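Local coordinates for Exo-beta-1,4-mannosidase (Rhizomucor miehei, PDB 4LYP), which probably hydrolyses terminal beta-1,4-linked mannose residues from the non-reducing ends of mannan-derived sugars, as a TIM-barrel beta-mannosidase of glycoside hydrolase family 5, at residues M66-D71 / R78-L83; N95-A100 / S232-N237; G104-D107 / M112-S115; Y123-F128 / Q213-T218; V129-L134 / K222-D227. All blocks are in the same frame, centred on the assembly; numbering follows the deposited sequence.

Contact 1 of 5, residues M66-D71 / R78-L83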
# COMPACT_ATOMS: atom_id res chain seq x y z
N MET A 66 -9.35 -6.97 -2.09
CA MET A 66 -10.17 -7.24 -3.26
C MET A 66 -10.31 -8.74 -3.47
O MET A 66 -11.42 -9.27 -3.70
CB MET A 66 -9.55 -6.54 -4.45
CG MET A 66 -10.06 -7.06 -5.82
SD MET A 66 -9.44 -6.09 -7.22
CE MET A 66 -7.70 -6.51 -7.14
N ASN A 67 -9.20 -9.50 -3.38
CA ASN A 67 -9.26 -10.93 -3.59
C ASN A 67 -10.00 -11.67 -2.51
O ASN A 67 -10.71 -12.64 -2.79
CB ASN A 67 -7.88 -11.54 -3.76
CG ASN A 67 -7.37 -11.41 -5.19
OD1 ASN A 67 -7.73 -12.29 -6.04
ND2 ASN A 67 -6.64 -10.42 -5.48
N LEU A 68 -9.93 -11.22 -1.26
CA LEU A 68 -10.71 -11.86 -0.18
C LEU A 68 -12.20 -11.49 -0.28
O LEU A 68 -13.06 -12.31 0.11
CB LEU A 68 -10.17 -11.49 1.20
CG LEU A 68 -8.88 -12.19 1.59
CD1 LEU A 68 -8.44 -11.67 2.92
CD2 LEU A 68 -9.02 -13.69 1.62
N GLY A 69 -12.55 -10.31 -0.82
CA GLY A 69 -13.94 -9.94 -0.97
C GLY A 69 -14.63 -10.64 -2.13
O GLY A 69 -15.86 -10.58 -2.22
N ALA A 70 -13.86 -11.27 -3.01
CA ALA A 70 -14.46 -11.97 -4.16
C ALA A 70 -15.31 -13.17 -3.69
O ALA A 70 -15.09 -13.66 -2.61
CB ALA A 70 -13.30 -12.43 -5.04
N ASP A 71 -16.22 -13.61 -4.55
CA ASP A 71 -17.04 -14.79 -4.15
C ASP A 71 -16.15 -16.02 -4.11
O ASP A 71 -14.93 -16.04 -4.54
CB ASP A 71 -18.21 -15.02 -5.08
CG ASP A 71 -17.82 -15.21 -6.54
OD1 ASP A 71 -16.69 -15.68 -6.90
OD2 ASP A 71 -18.77 -15.00 -7.36
N ARG A 78 -15.31 -14.06 1.68
CA ARG A 78 -15.88 -12.72 1.95
C ARG A 78 -16.19 -12.57 3.44
O ARG A 78 -16.01 -11.49 3.99
CB ARG A 78 -17.10 -12.54 1.07
CG ARG A 78 -17.71 -11.17 1.22
CD ARG A 78 -18.93 -10.97 0.27
NE ARG A 78 -18.43 -11.07 -1.09
CZ ARG A 78 -19.16 -11.54 -2.12
NH1 ARG A 78 -20.43 -11.95 -1.96
NH2 ARG A 78 -18.62 -11.69 -3.32
N LYS A 79 -16.67 -13.62 4.10
CA LYS A 79 -16.93 -13.52 5.54
C LYS A 79 -15.62 -13.26 6.28
O LYS A 79 -15.61 -12.54 7.30
CB LYS A 79 -17.58 -14.79 6.05
CG LYS A 79 -18.96 -14.93 5.45
CD LYS A 79 -19.75 -16.03 6.18
CE LYS A 79 -19.45 -17.46 5.77
NZ LYS A 79 -20.14 -18.35 6.77
N ARG A 80 -14.51 -13.87 5.85
CA ARG A 80 -13.23 -13.57 6.47
C ARG A 80 -12.82 -12.10 6.23
O ARG A 80 -12.39 -11.42 7.14
CB ARG A 80 -12.16 -14.51 5.91
CG ARG A 80 -10.76 -14.09 6.28
CD ARG A 80 -9.71 -15.06 5.72
NE ARG A 80 -8.39 -14.51 5.75
CZ ARG A 80 -7.37 -15.01 5.11
NH1 ARG A 80 -7.41 -16.21 4.54
NH2 ARG A 80 -6.25 -14.33 5.08
N MET A 81 -13.05 -11.59 5.01
CA MET A 81 -12.77 -10.17 4.73
C MET A 81 -13.54 -9.30 5.68
O MET A 81 -13.02 -8.36 6.28
CB MET A 81 -13.10 -9.86 3.28
CG MET A 81 -12.78 -8.39 2.89
SD MET A 81 -14.16 -7.25 3.17
CE MET A 81 -15.22 -7.63 1.80
N GLU A 82 -14.83 -9.56 5.83
CA GLU A 82 -15.67 -8.78 6.68
C GLU A 82 -15.22 -8.82 8.14
O GLU A 82 -15.17 -7.78 8.82
CB GLU A 82 -17.13 -9.24 6.55
CG GLU A 82 -17.71 -8.86 5.17
CD GLU A 82 -19.00 -9.66 4.82
OE1 GLU A 82 -19.57 -9.35 3.76
OE2 GLU A 82 -19.40 -10.64 5.52
N LEU A 83 -14.77 -9.98 8.62
CA LEU A 83 -14.26 -10.10 9.97
C LEU A 83 -12.95 -9.33 10.15
O LEU A 83 -12.73 -8.69 11.16
CB LEU A 83 -14.06 -11.59 10.30
CG LEU A 83 -13.43 -11.89 11.65
CD1 LEU A 83 -14.14 -11.31 12.85
CD2 LEU A 83 -13.17 -13.40 11.78
O HOH W 1 -16.26 -15.33 -0.74
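R78 reaches back from the first turn of helix 78-90 to the backbone at G69 and holds its carbonyl oxygen with two nitrogens. The shorter bond is R78 NE to G69 O, 2.8 Å with 158° at the hydrogen; R78 NH2 donates to the same oxygen at 3.2 Å and is more bent. Both donors keep that oxygen in the guanidinium plane, a side-on grip made possible because the chain, straight as far as CD, folds back at chi3 (-63°). Arginine suits the place because its long arm and two parallel N-H groups can share one backbone oxygen. Nearby, a water joins A70 O to R78 N. The apolar side of the contact is L68, whose CB meets M81 CB at 3.9 Å and whose CD2 lies 4.1 Å above the guanidinium of R80, over its centre. Partners beyond the two segments hold the arginines: R80 forms a salt bridge with E84 and bonds W409 O, while Y133 makes a cation-pi contact with R78. The corner between helices 65-69 and 78-90 thus rests on helix 125-140, which M66 and M81 also touch, just before strand 95-99.

Contact 2 of 5, residues N95-A100 / S232-N237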
# COMPACT_ATOMS: atom_id res chain seq x y z
N ASN A 95 -8.24 3.89 7.85
CA ASN A 95 -7.75 4.06 6.50
C ASN A 95 -7.04 2.80 6.06
O ASN A 95 -6.18 2.28 6.79
CB ASN A 95 -6.74 5.27 6.45
CG ASN A 95 -6.22 5.55 5.06
OD1 ASN A 95 -5.09 5.15 4.72
ND2 ASN A 95 -7.01 6.23 4.24
N LEU A 96 -7.49 2.25 4.90
CA LEU A 96 -6.80 1.08 4.32
C LEU A 96 -6.22 1.48 2.97
O LEU A 96 -6.90 2.05 2.11
CB LEU A 96 -7.74 -0.11 4.08
CG LEU A 96 -8.48 -0.59 5.35
CD1 LEU A 96 -9.35 -1.78 4.97
CD2 LEU A 96 -7.49 -1.00 6.48
N ARG A 97 -4.93 1.17 2.81
CA ARG A 97 -4.28 1.23 1.49
C ARG A 97 -4.52 -0.12 0.83
O ARG A 97 -4.15 -1.15 1.39
CB ARG A 97 -2.81 1.59 1.66
CG ARG A 97 -2.08 1.65 0.33
CD ARG A 97 -0.76 2.38 0.49
NE ARG A 97 0.06 2.33 -0.74
CZ ARG A 97 1.09 1.52 -0.96
NH1 ARG A 97 1.37 0.53 -0.13
NH2 ARG A 97 1.78 1.67 -2.09
N VAL A 98 -5.18 -0.10 -0.31
CA VAL A 98 -5.68 -1.30 -0.95
C VAL A 98 -5.15 -1.33 -2.40
O VAL A 98 -4.77 -0.33 -2.95
CB VAL A 98 -7.21 -1.44 -0.87
CG1 VAL A 98 -7.64 -1.38 0.59
CG2 VAL A 98 -7.90 -0.41 -1.71
N MET A 99 -5.21 -2.51 -2.97
CA MET A 99 -4.78 -2.68 -4.35
C MET A 99 -6.00 -2.79 -5.27
O MET A 99 -6.81 -3.63 -5.15
CB MET A 99 -3.87 -3.91 -4.45
CG MET A 99 -3.22 -4.13 -5.82
SD MET A 99 -2.35 -2.71 -6.61
CE MET A 99 -0.97 -3.77 -6.90
N ALA A 100 -6.07 -1.85 -6.21
CA ALA A 100 -7.17 -1.73 -7.16
C ALA A 100 -6.67 -2.06 -8.58
O ALA A 100 -7.09 -1.43 -9.58
CB ALA A 100 -7.80 -0.38 -7.11
N SER A 232 -8.03 8.60 -1.82
CA SER A 232 -7.11 8.99 -2.89
C SER A 232 -6.99 7.92 -3.96
O SER A 232 -7.18 6.71 -3.67
CB SER A 232 -5.72 9.38 -2.34
OG SER A 232 -5.15 8.22 -1.80
N TRP A 233 -6.64 8.36 -5.15
CA TRP A 233 -6.16 7.47 -6.24
C TRP A 233 -4.66 7.56 -6.22
O TRP A 233 -4.09 8.65 -6.23
CB TRP A 233 -6.64 7.97 -7.58
CG TRP A 233 -8.14 7.93 -7.67
CD1 TRP A 233 -9.04 8.99 -7.58
CD2 TRP A 233 -8.96 6.75 -7.81
NE1 TRP A 233 -10.33 8.52 -7.62
CE2 TRP A 233 -10.32 7.17 -7.77
CE3 TRP A 233 -8.66 5.39 -7.98
CZ2 TRP A 233 -11.36 6.27 -7.86
CZ3 TRP A 233 -9.70 4.49 -8.06
CH2 TRP A 233 -11.04 4.93 -8.02
N GLN A 234 -4.00 6.40 -6.20
CA GLN A 234 -2.52 6.36 -6.14
C GLN A 234 -1.99 5.79 -7.43
O GLN A 234 -2.43 4.70 -7.84
CB GLN A 234 -2.08 5.58 -4.91
CG GLN A 234 -0.57 5.45 -4.82
CD GLN A 234 -0.25 4.94 -3.45
OE1 GLN A 234 -0.25 3.70 -3.22
NE2 GLN A 234 -0.02 5.85 -2.48
N ILE A 235 -1.09 6.54 -8.08
CA ILE A 235 -0.61 6.14 -9.42
C ILE A 235 -0.23 4.64 -9.43
O ILE A 235 -0.72 3.84 -10.24
CB ILE A 235 0.55 7.01 -9.85
CG1 ILE A 235 0.14 8.48 -10.07
CG2 ILE A 235 1.13 6.44 -11.18
CD1 ILE A 235 1.32 9.43 -10.29
N ALA A 236 0.74 4.29 -8.57
CA ALA A 236 1.24 2.93 -8.58
C ALA A 236 2.06 2.76 -7.33
O ALA A 236 2.62 3.68 -6.76
CB ALA A 236 2.14 2.62 -9.81
N ASN A 237 2.23 1.49 -6.93
CA ASN A 237 3.12 1.15 -5.81
C ASN A 237 4.59 1.27 -6.30
O ASN A 237 5.04 0.51 -7.17
CB ASN A 237 2.83 -0.28 -5.37
CG ASN A 237 3.71 -0.68 -4.24
OD1 ASN A 237 3.81 0.06 -3.22
ND2 ASN A 237 4.37 -1.81 -4.36
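R97 and Q234 meet inside the TIM barrel, where strands 95-99 and 230-234 are not direct neighbours: strand 144-148 lies between them, and the nearest CA atoms, those of R97 and S232, are 9.3 Å apart. Side chains alone bridge this gap. All the bonds across it are hydrogen bonds donated by the guanidinium to amide oxygens. R97 NE gives the straighter bond to Q234 OE1, 2.9 Å with 158° at the hydrogen, in the amide plane and on a lone pair. R97 NH2 reaches the same Q234 OE1 at 3.1 Å from above that plane, so the guanidinium grips one amide oxygen side-on, through NE and NH2. The same NH2 also donates to N237. An extended arginine, its CG anti to the backbone N, is long enough to carry the charge from its strand to this point, while glutamine and asparagine offer neutral amides whose oxygen accepts here while the nitrogen serves other partners. Both amides are turned well out of the guanidinium plane, by 62° for Q234.

Salt bridging comes from outside the two segments: R97 NH1 pairs with E337, and it also bonds N61. Further hydrogen bonds fix the amides, Q234 NE2 to E336 and S264, Q234 OE1 to T148, and N237 ND2 to N151. The buried charge is therefore enclosed by a polar network that sets the rotation of each group. The N237 side chain is about 6 Å from a bound guanidine, consistent with a place beside the active site. The bond from R97 NH2 to N237 OD1 is 2.8 Å long, at 160°.

Contact 3 of 5, residues G104-D107 / M112-S115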
# COMPACT_ATOMS: atom_id res chain seq x y z
N GLY A 104 -3.04 -10.33 -15.24
CA GLY A 104 -2.68 -11.70 -15.64
C GLY A 104 -1.53 -11.68 -16.66
O GLY A 104 -0.84 -10.65 -16.79
N PRO A 105 -1.30 -12.75 -17.39
CA PRO A 105 -2.11 -14.01 -17.36
C PRO A 105 -1.98 -14.78 -16.04
O PRO A 105 -1.02 -14.58 -15.26
CB PRO A 105 -1.54 -14.80 -18.54
CG PRO A 105 -0.19 -14.32 -18.73
CD PRO A 105 -0.16 -12.84 -18.37
N ASP A 106 -2.92 -15.70 -15.82
CA ASP A 106 -3.07 -16.37 -14.54
C ASP A 106 -2.23 -17.63 -14.41
O ASP A 106 -2.42 -18.41 -13.47
CB ASP A 106 -4.56 -16.71 -14.31
CG ASP A 106 -5.42 -15.42 -14.08
OD1 ASP A 106 -4.92 -14.59 -13.27
OD2 ASP A 106 -6.48 -15.30 -14.64
N ASP A 107 -1.25 -17.83 -15.30
CA ASP A 107 -0.30 -18.92 -15.22
C ASP A 107 1.07 -18.43 -14.75
O ASP A 107 2.09 -19.14 -14.97
CB ASP A 107 -0.19 -19.65 -16.59
CG ASP A 107 0.41 -18.79 -17.64
OD1 ASP A 107 0.54 -17.55 -17.52
OD2 ASP A 107 0.73 -19.32 -18.76
N MET A 112 -0.72 -12.38 -7.48
CA MET A 112 -2.09 -12.59 -7.07
C MET A 112 -2.85 -13.34 -8.13
O MET A 112 -2.79 -13.01 -9.32
CB MET A 112 -2.74 -11.22 -6.93
CG MET A 112 -2.12 -10.40 -5.75
SD MET A 112 -2.24 -8.58 -5.94
CE MET A 112 -4.00 -8.26 -5.77
N ARG A 113 -3.62 -14.33 -7.72
CA ARG A 113 -4.40 -15.15 -8.62
C ARG A 113 -5.76 -15.43 -7.96
O ARG A 113 -5.80 -15.77 -6.77
CB ARG A 113 -3.69 -16.50 -8.92
CG ARG A 113 -4.34 -17.29 -10.05
CD ARG A 113 -3.75 -18.67 -10.24
NE ARG A 113 -2.36 -18.63 -10.65
CZ ARG A 113 -1.28 -19.17 -10.09
NH1 ARG A 113 -1.39 -19.80 -8.94
NH2 ARG A 113 -0.08 -19.09 -10.73
N PRO A 114 -6.87 -15.39 -8.70
CA PRO A 114 -6.93 -14.94 -10.09
C PRO A 114 -6.73 -13.39 -10.17
O PRO A 114 -7.09 -12.66 -9.21
CB PRO A 114 -8.36 -15.36 -10.54
CG PRO A 114 -9.17 -15.32 -9.24
CD PRO A 114 -8.21 -15.67 -8.13
N SER A 115 -6.20 -12.94 -11.29
CA SER A 115 -5.99 -11.54 -11.53
C SER A 115 -7.34 -10.80 -11.80
O SER A 115 -8.31 -11.37 -12.31
CB SER A 115 -5.07 -11.35 -12.72
OG SER A 115 -5.57 -11.93 -13.92
O HOH W 2 -8.58 -13.75 -13.73
O HOH W 3 -2.57 -14.12 -11.86
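G104 and S115 bring the backbones to 5.3 Å between CA atoms, and D106 and P114 stand 6.1 Å apart, in a loop that folds back on itself between strand 95-99 and helix 125-140 of the TIM barrel. Neither segment is regular, and each carries a cis peptide, before P105 and before P114; proline is the residue that most readily accepts one, and the two cis bonds turn the chain sharply. With no strand pairing available, D106 supplies the crosslinks. Its OD1 accepts from S115 N (2.9 Å, 163° at the hydrogen) and from S115 OG, the two donors approaching from opposite faces of the carboxylate plane, both on the syn side. Aspartate suits the place because this one oxygen takes both donors and a water, which also bonds M112 O. S115 can offer both because its OG sits between the backbone N and the carbonyl carbon (chi1 59°). S115 CB and OG lie against the backbone of G104, and glycine, with no side chain, leaves room for the hydroxyl. A second water bridges D106 OD2 and S115 O. R113, whose NH1 also bonds Y405 O, holds the backbone carbonyl of D106. R113 NE donates to D106 O at 2.8 Å, in a bent bond tilted 32° out of the carbonyl plane.

Contact 4 of 5, residues Y123-F128 / Q213-T218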
# COMPACT_ATOMS: atom_id res chain seq x y z
N TYR A 123 -11.71 -8.12 -17.88
CA TYR A 123 -11.73 -8.18 -16.43
C TYR A 123 -12.36 -9.49 -15.93
O TYR A 123 -13.28 -10.06 -16.55
CB TYR A 123 -12.49 -6.99 -15.82
CG TYR A 123 -11.68 -5.74 -15.95
CD1 TYR A 123 -10.80 -5.35 -14.92
CD2 TYR A 123 -11.72 -4.92 -17.11
CE1 TYR A 123 -10.02 -4.25 -15.07
CE2 TYR A 123 -10.93 -3.81 -17.27
CZ TYR A 123 -10.07 -3.46 -16.23
OH TYR A 123 -9.30 -2.35 -16.33
N ASN A 124 -11.88 -9.95 -14.78
CA ASN A 124 -12.51 -11.04 -14.04
C ASN A 124 -13.53 -10.37 -13.12
O ASN A 124 -13.17 -9.76 -12.11
CB ASN A 124 -11.44 -11.80 -13.23
CG ASN A 124 -11.98 -12.99 -12.56
OD1 ASN A 124 -13.12 -12.94 -12.02
ND2 ASN A 124 -11.20 -14.08 -12.50
N GLU A 125 -14.79 -10.42 -13.49
CA GLU A 125 -15.84 -9.73 -12.77
C GLU A 125 -15.94 -10.23 -11.36
O GLU A 125 -16.27 -9.47 -10.45
CB GLU A 125 -17.16 -9.87 -13.52
CG GLU A 125 -18.33 -9.24 -12.80
CD GLU A 125 -18.25 -7.68 -12.60
OE1 GLU A 125 -19.16 -7.16 -11.90
OE2 GLU A 125 -17.36 -7.01 -13.12
N GLY A 126 -15.69 -11.53 -11.10
CA GLY A 126 -15.72 -12.04 -9.72
C GLY A 126 -14.71 -11.24 -8.88
O GLY A 126 -14.97 -10.88 -7.68
N VAL A 127 -13.54 -11.00 -9.39
CA VAL A 127 -12.52 -10.31 -8.61
C VAL A 127 -12.92 -8.80 -8.48
O VAL A 127 -12.80 -8.24 -7.41
CB VAL A 127 -11.11 -10.45 -9.27
CG1 VAL A 127 -10.07 -9.62 -8.53
CG2 VAL A 127 -10.72 -11.92 -9.30
N PHE A 128 -13.42 -8.19 -9.53
CA PHE A 128 -13.88 -6.82 -9.44
C PHE A 128 -14.95 -6.63 -8.39
O PHE A 128 -14.95 -5.65 -7.64
CB PHE A 128 -14.31 -6.34 -10.83
CG PHE A 128 -13.94 -4.91 -11.17
CD1 PHE A 128 -13.92 -3.87 -10.23
CD2 PHE A 128 -13.52 -4.63 -12.52
CE1 PHE A 128 -13.53 -2.58 -10.62
CE2 PHE A 128 -13.24 -3.33 -12.91
CZ PHE A 128 -13.18 -2.31 -11.98
N GLN A 213 -11.98 4.09 -12.05
CA GLN A 213 -12.60 5.34 -11.61
C GLN A 213 -14.08 5.40 -11.95
O GLN A 213 -14.87 6.04 -11.26
CB GLN A 213 -11.87 6.55 -12.18
CG GLN A 213 -10.47 6.73 -11.59
CD GLN A 213 -9.81 8.02 -12.08
OE1 GLN A 213 -9.89 8.39 -13.24
NE2 GLN A 213 -9.19 8.72 -11.17
N ASN A 214 -14.48 4.73 -13.07
CA ASN A 214 -15.90 4.72 -13.50
C ASN A 214 -16.66 3.50 -13.09
O ASN A 214 -17.81 3.32 -13.48
CB ASN A 214 -15.91 4.95 -15.00
CG ASN A 214 -15.56 6.39 -15.29
OD1 ASN A 214 -16.43 7.28 -15.21
ND2 ASN A 214 -14.28 6.66 -15.52
N ARG A 215 -16.09 2.64 -12.25
CA ARG A 215 -16.80 1.42 -11.81
C ARG A 215 -18.04 1.82 -11.01
O ARG A 215 -17.94 2.64 -10.09
CB ARG A 215 -15.80 0.63 -10.90
CG ARG A 215 -16.46 -0.61 -10.19
CD ARG A 215 -16.87 -1.70 -11.19
NE ARG A 215 -17.32 -2.85 -10.42
CZ ARG A 215 -17.52 -4.05 -10.97
NH1 ARG A 215 -17.30 -4.25 -12.30
NH2 ARG A 215 -17.88 -5.07 -10.21
N ARG A 216 -19.16 1.18 -11.33
CA ARG A 216 -20.31 1.25 -10.45
C ARG A 216 -20.20 0.16 -9.43
O ARG A 216 -20.15 -1.06 -9.76
CB ARG A 216 -21.62 1.13 -11.29
CG ARG A 216 -22.85 1.22 -10.39
CD ARG A 216 -24.08 1.09 -11.28
NE ARG A 216 -25.26 0.96 -10.39
CZ ARG A 216 -25.70 -0.16 -9.75
NH1 ARG A 216 -25.14 -1.39 -9.92
NH2 ARG A 216 -26.74 -0.02 -8.91
N ASN A 217 -20.18 0.53 -8.17
CA ASN A 217 -20.14 -0.46 -7.08
C ASN A 217 -21.40 -1.29 -7.15
O ASN A 217 -22.52 -0.73 -6.98
CB ASN A 217 -20.01 0.30 -5.75
CG ASN A 217 -19.73 -0.63 -4.60
OD1 ASN A 217 -20.50 -1.58 -4.39
ND2 ASN A 217 -18.64 -0.40 -3.87
N THR A 218 -21.31 -2.59 -7.37
CA THR A 218 -22.50 -3.40 -7.55
C THR A 218 -23.27 -3.61 -6.24
O THR A 218 -24.43 -4.05 -6.27
CB THR A 218 -22.12 -4.79 -8.14
OG1 THR A 218 -21.21 -5.47 -7.24
CG2 THR A 218 -21.55 -4.70 -9.54
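The guanidinium of R215 lies flat on the ring of F128, the planes only 2° apart and the centres 4.0 Å from each other, an offset cation-pi stack. It joins the start of helix 125-140 to the loop that follows helix 197-213, on the outer layer of the TIM barrel. F128 also has R215 CD over the same face, at 3.9 Å from the ring centroid, a CH-pi contact; the aliphatic stem and the charged head thus both rest on the phenyl. The two side chains run past each other in opposite directions, R215 being bent at chi2 so that its stem follows the ring. Phenylalanine fits here because its face takes up both an alkyl chain and a delocalised cation.

At its edge the guanidinium meets the carboxylate of E125 in an end-on salt bridge of two bonds. R215 NH1 to E125 OE2 is the straighter, 164° at the hydrogen, and uses the syn lone pair; R215 NH2 reaches E125 OE1 from above the carboxylate plane, and the two planes are 44° apart. E125, in the first turn of the helix, reaches the arginine because its own chain folds at chi2. R215 NH2 has a second acidic partner in D132, about two turns beyond E125 on the same helix, which also binds T218. Such sharing would be expected to favour the charged forms. N124 caps the helix start; its OD1 accepts from V127 N at 3.3 Å, from well above the amide plane.

Contact 5 of 5, residues V129-L134 / K222-D227; sequences VGLDYL and KIYKED
Y224 and D132 form a buried hydrogen bond between helix 125-140 and a short 3-10 turn in the loop leading to strand 230-234. The tyrosine hydroxyl donates to the carboxylate, Y224 OH to D132 OD1 at 2.7 Å, meeting it on the anti side and only 16° out of its plane. The side chains cross at about a right angle, with ring and carboxylate planes 79° apart. A tyrosine suits this place because its long flat ring crosses the gap, apolar along its edge and polar at the hydroxyl. In the TIM barrel this is the layer where helices and connecting loops pack outside the strands, and M147 of strand 144-148 touches both Y224 and L131. L131 packs against the ring's edge: its CD2 is 3.8 Å from Y224 CE2, and its CG comes to 3.4 Å from the hydroxyl. CG stands anti to the backbone N (chi1 -175°), which aims the branch toward the tyrosine. The other oxygen of D132, OD2, is held by the loop that follows helix 197-213. Across the ends of segment 222-227, K222 NZ pairs with D227 OD1 at 2.7 Å, and it also reaches D139 on the helix.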
# COMPACT_ATOMS: atom_id res chain seq x y z
N VAL A 129 -15.89 -7.59 -8.34
CA VAL A 129 -16.93 -7.50 -7.30
C VAL A 129 -16.30 -7.56 -5.91
O VAL A 129 -16.85 -6.97 -4.97
CB VAL A 129 -18.00 -8.59 -7.60
CG1 VAL A 129 -18.89 -8.81 -6.36
CG2 VAL A 129 -18.83 -8.26 -8.80
N GLY A 130 -15.18 -8.27 -5.75
CA GLY A 130 -14.51 -8.26 -4.45
C GLY A 130 -14.10 -6.86 -4.05
O GLY A 130 -14.15 -6.50 -2.87
N LEU A 131 -13.62 -6.06 -5.01
CA LEU A 131 -13.27 -4.66 -4.70
C LEU A 131 -14.53 -3.86 -4.32
O LEU A 131 -14.51 -3.05 -3.37
CB LEU A 131 -12.54 -4.03 -5.92
CG LEU A 131 -11.99 -2.61 -5.73
CD1 LEU A 131 -11.05 -2.49 -4.54
CD2 LEU A 131 -11.29 -2.23 -7.00
N ASP A 132 -15.69 -4.13 -4.96
CA ASP A 132 -16.91 -3.46 -4.57
C ASP A 132 -17.25 -3.80 -3.12
O ASP A 132 -17.63 -2.93 -2.36
CB ASP A 132 -18.11 -3.99 -5.44
CG ASP A 132 -18.07 -3.59 -6.89
OD1 ASP A 132 -17.32 -2.68 -7.30
OD2 ASP A 132 -18.86 -4.21 -7.65
N TYR A 133 -17.16 -5.07 -2.73
CA TYR A 133 -17.47 -5.47 -1.37
C TYR A 133 -16.46 -4.90 -0.37
O TYR A 133 -16.84 -4.49 0.72
CB TYR A 133 -17.51 -7.01 -1.21
CG TYR A 133 -18.83 -7.61 -1.56
CD1 TYR A 133 -19.86 -7.58 -0.67
CD2 TYR A 133 -19.06 -8.14 -2.84
CE1 TYR A 133 -21.11 -8.14 -1.00
CE2 TYR A 133 -20.29 -8.69 -3.19
CZ TYR A 133 -21.31 -8.67 -2.28
OH TYR A 133 -22.53 -9.21 -2.58
N LEU A 134 -15.18 -4.86 -0.75
CA LEU A 134 -14.18 -4.22 0.11
C LEU A 134 -14.57 -2.79 0.44
O LEU A 134 -14.62 -2.39 1.61
CB LEU A 134 -12.82 -4.33 -0.58
CG LEU A 134 -11.68 -3.54 0.15
CD1 LEU A 134 -11.44 -4.10 1.54
CD2 LEU A 134 -10.44 -3.65 -0.70
N LYS A 222 -22.66 3.19 -5.77
CA LYS A 222 -21.86 4.39 -5.99
C LYS A 222 -20.89 4.23 -7.13
O LYS A 222 -20.22 3.17 -7.24
CB LYS A 222 -21.11 4.79 -4.69
CG LYS A 222 -22.04 5.24 -3.60
CD LYS A 222 -21.31 5.66 -2.35
CE LYS A 222 -20.88 4.44 -1.49
NZ LYS A 222 -20.01 4.88 -0.31
N ILE A 223 -20.73 5.25 -7.94
CA ILE A 223 -19.64 5.24 -8.92
C ILE A 223 -18.37 5.58 -8.15
O ILE A 223 -18.35 6.48 -7.30
CB ILE A 223 -19.89 6.27 -10.03
CG1 ILE A 223 -21.26 6.00 -10.69
CG2 ILE A 223 -18.73 6.19 -11.05
CD1 ILE A 223 -21.41 4.73 -11.31
N TYR A 224 -17.27 4.85 -8.45
CA TYR A 224 -16.06 5.03 -7.57
C TYR A 224 -15.61 6.48 -7.46
O TYR A 224 -15.26 6.96 -6.38
CB TYR A 224 -14.92 4.13 -8.02
CG TYR A 224 -15.01 2.68 -7.66
CD1 TYR A 224 -16.21 2.01 -7.35
CD2 TYR A 224 -13.84 1.90 -7.69
CE1 TYR A 224 -16.23 0.64 -7.06
CE2 TYR A 224 -13.84 0.55 -7.44
CZ TYR A 224 -15.01 -0.09 -7.14
OH TYR A 224 -15.00 -1.44 -6.90
N LYS A 225 -15.53 7.20 -8.62
CA LYS A 225 -15.05 8.58 -8.63
C LYS A 225 -15.96 9.53 -7.86
O LYS A 225 -15.56 10.65 -7.57
CB LYS A 225 -14.86 9.09 -10.03
CG LYS A 225 -16.13 9.21 -10.87
CD LYS A 225 -15.81 9.53 -12.35
CE LYS A 225 -17.08 9.80 -13.10
NZ LYS A 225 -16.74 10.03 -14.53
N GLU A 226 -17.18 9.09 -7.48
CA GLU A 226 -18.07 9.89 -6.66
C GLU A 226 -18.16 9.37 -5.25
O GLU A 226 -19.01 9.86 -4.46
CB GLU A 226 -19.47 9.88 -7.35
CG GLU A 226 -19.46 10.54 -8.70
CD GLU A 226 -19.22 12.01 -8.58
OE1 GLU A 226 -19.51 12.62 -7.53
OE2 GLU A 226 -19.03 12.59 -9.61
N ASP A 227 -17.33 8.40 -4.85
CA ASP A 227 -17.50 7.77 -3.55
C ASP A 227 -16.53 8.39 -2.56
O ASP A 227 -15.31 8.23 -2.70
CB ASP A 227 -17.19 6.25 -3.71
CG ASP A 227 -17.49 5.47 -2.49
OD1 ASP A 227 -17.82 6.08 -1.42
OD2 ASP A 227 -17.48 4.22 -2.56

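Along the chain contact 1 comes first, followed by strand 95-99, which opens contact 2; contacts 3, 4 and 5 all lie within the loop that contact 2 closes. Contacts 4 and 5 share helix 125-140, have centres about 8 Å apart and cross in sequence, so one loop is fastened twice to one helix, with D132 serving both. The same helix receives contact 1, about 14 Å from contact 5 centre to centre, and its N-cap residue N124 and V127 touch contact 3. Contact 2 alone lies in the barrel interior, its centre about 6 Å from the chain centre and 13 to 20 Å from the other centres. Helix 125-140 thus links the outer shell to strands beside the probable active site.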